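Local coordinates for disulfide bond protein A (Staphylococcus aureus, PDB 3BCI) that probably works as a thiol-disulfide oxidoreductase of the DsbA type, introducing disulfide bonds into other proteins through a redox-active cysteine pair, at residues A[16-21]-A[52-57]. Numbering follows the deposited sequence.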
# COMPACT_ATOMS: atom_id res chain seq x y z
N VAL A 16 -2.81 -8.21 -6.42
CA VAL A 16 -3.51 -7.09 -5.79
C VAL A 16 -3.83 -7.40 -4.34
O VAL A 16 -4.39 -8.46 -4.02
CB VAL A 16 -4.83 -6.77 -6.51
CG1 VAL A 16 -5.50 -5.56 -5.86
CG2 VAL A 16 -4.58 -6.51 -7.99
N VAL A 17 -3.48 -6.48 -3.46
CA VAL A 17 -3.76 -6.63 -2.04
C VAL A 17 -4.65 -5.45 -1.64
O VAL A 17 -4.31 -4.30 -1.89
CB VAL A 17 -2.47 -6.61 -1.18
CG1 VAL A 17 -2.83 -6.50 0.32
CG2 VAL A 17 -1.67 -7.88 -1.42
N TYR A 18 -5.80 -5.77 -1.05
CA TYR A 18 -6.75 -4.76 -0.60
C TYR A 18 -6.57 -4.57 0.89
O TYR A 18 -6.48 -5.55 1.64
CB TYR A 18 -8.19 -5.22 -0.89
CG TYR A 18 -8.55 -5.22 -2.35
CD1 TYR A 18 -9.02 -4.07 -2.98
CD2 TYR A 18 -8.44 -6.39 -3.11
CE1 TYR A 18 -9.39 -4.08 -4.32
CE2 TYR A 18 -8.80 -6.41 -4.45
CZ TYR A 18 -9.28 -5.26 -5.05
OH TYR A 18 -9.68 -5.28 -6.36
N GLY A 19 -6.51 -3.32 1.34
CA GLY A 19 -6.34 -3.07 2.76
C GLY A 19 -6.42 -1.62 3.18
O GLY A 19 -7.02 -0.79 2.51
N ASP A 20 -5.80 -1.33 4.32
CA ASP A 20 -5.79 0.01 4.89
C ASP A 20 -4.60 0.03 5.85
O ASP A 20 -4.39 -0.93 6.58
CB ASP A 20 -7.10 0.27 5.65
CG ASP A 20 -7.23 1.71 6.12
OD1 ASP A 20 -6.24 2.28 6.63
OD2 ASP A 20 -8.34 2.28 5.99
N TYR A 21 -3.83 1.12 5.84
CA TYR A 21 -2.67 1.21 6.72
C TYR A 21 -3.05 1.18 8.20
O TYR A 21 -2.21 0.89 9.05
CB TYR A 21 -1.88 2.49 6.43
CG TYR A 21 -1.06 2.43 5.16
CD1 TYR A 21 -0.01 1.52 5.04
CD2 TYR A 21 -1.36 3.25 4.07
CE1 TYR A 21 0.73 1.43 3.87
CE2 TYR A 21 -0.62 3.16 2.89
CZ TYR A 21 0.42 2.25 2.80
OH TYR A 21 1.15 2.14 1.64
N VAL A 52 -4.41 -1.63 -2.95
CA VAL A 52 -5.61 -0.82 -3.07
C VAL A 52 -6.08 -0.51 -1.66
O VAL A 52 -6.51 -1.41 -0.93
CB VAL A 52 -6.74 -1.56 -3.84
CG1 VAL A 52 -7.96 -0.66 -3.96
CG2 VAL A 52 -6.25 -1.97 -5.22
N ASN A 53 -5.99 0.76 -1.28
CA ASN A 53 -6.34 1.22 0.06
C ASN A 53 -7.80 1.65 0.17
O ASN A 53 -8.20 2.65 -0.42
CB ASN A 53 -5.44 2.39 0.43
CG ASN A 53 -5.42 2.68 1.91
OD1 ASN A 53 -6.45 2.57 2.59
ND2 ASN A 53 -4.26 3.07 2.42
N LEU A 54 -8.59 0.91 0.94
CA LEU A 54 -10.00 1.26 1.10
C LEU A 54 -10.21 2.52 1.94
O LEU A 54 -11.29 3.10 1.93
CB LEU A 54 -10.79 0.08 1.71
CG LEU A 54 -11.26 -1.01 0.75
CD1 LEU A 54 -10.08 -1.84 0.26
CD2 LEU A 54 -12.27 -1.91 1.47
N ALA A 55 -9.17 2.94 2.67
CA ALA A 55 -9.23 4.14 3.51
C ALA A 55 -10.57 4.23 4.23
O ALA A 55 -11.28 5.22 4.11
CB ALA A 55 -9.02 5.39 2.66
N PHE A 56 -10.89 3.19 5.00
CA PHE A 56 -12.17 3.12 5.69
C PHE A 56 -12.13 3.19 7.21
O PHE A 56 -13.17 3.13 7.85
CB PHE A 56 -12.89 1.84 5.28
CG PHE A 56 -12.26 0.58 5.84
CD1 PHE A 56 -12.81 -0.05 6.95
CD2 PHE A 56 -11.11 0.05 5.26
CE1 PHE A 56 -12.22 -1.21 7.48
CE2 PHE A 56 -10.51 -1.10 5.79
CZ PHE A 56 -11.07 -1.73 6.90
N LEU A 57 -10.94 3.31 7.79
CA LEU A 57 -10.82 3.33 9.24
C LEU A 57 -10.59 4.70 9.89
O LEU A 57 -9.90 4.80 10.91
CB LEU A 57 -9.73 2.35 9.67
CG LEU A 57 -10.10 0.89 9.38
CD1 LEU A 57 -8.93 -0.03 9.69
CD2 LEU A 57 -11.33 0.50 10.21
O HOH W 1 -4.65 4.28 5.15
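Three backbone hydrogen bonds zip Val17 and Gly19 to the chain from Val52 to Leu54: Val52 N to Val17 O (2.9 Å), Gly19 N to Val52 O (3.0 Å) and Leu54 N to Gly19 O (2.8 Å), the last two clasping Asn53. Gly19 O also takes a CA-H...O contact from Asn53.

Apolar contacts lie on the face that carries Tyr18 and Val52. The two side chains run side by side, Tyr18 CD1 3.5 Å from Val52 CB, while Leu54 CD1 comes in at the tyrosine ring's edge and helix 130-144 packs against them.

This parallel pairing closes the beta-alpha-beta unit of strand 14-19, helix 24-42 and strand 48-53 in the thioredoxin fold. Strand 14-19 leads through Asp20 and Tyr21 to the helix whose start bears the redox-active CxxC pair, Cys23 and Cys26.

Beyond the strands, the polar contacts centre on Asp20. With CG anti to the backbone N (chi1 -172°), its carboxylate reaches the turn at residues 54-57, where OD2 accepts from Phe56 N at 2.9 Å and weakly from Leu57 N; Ser61 also bonds OD2, and Lys22 N bonds OD1. A water links Asp20 OD1 to Asn53 ND2. Asn53 OD1 accepts from Ala55 N (2.7 Å) in an Asx turn; with the water on ND2 this holds the amide's rotation, and ND2 lies 3.3 Å from Tyr21 CD2, the ring and amide planes 63° apart.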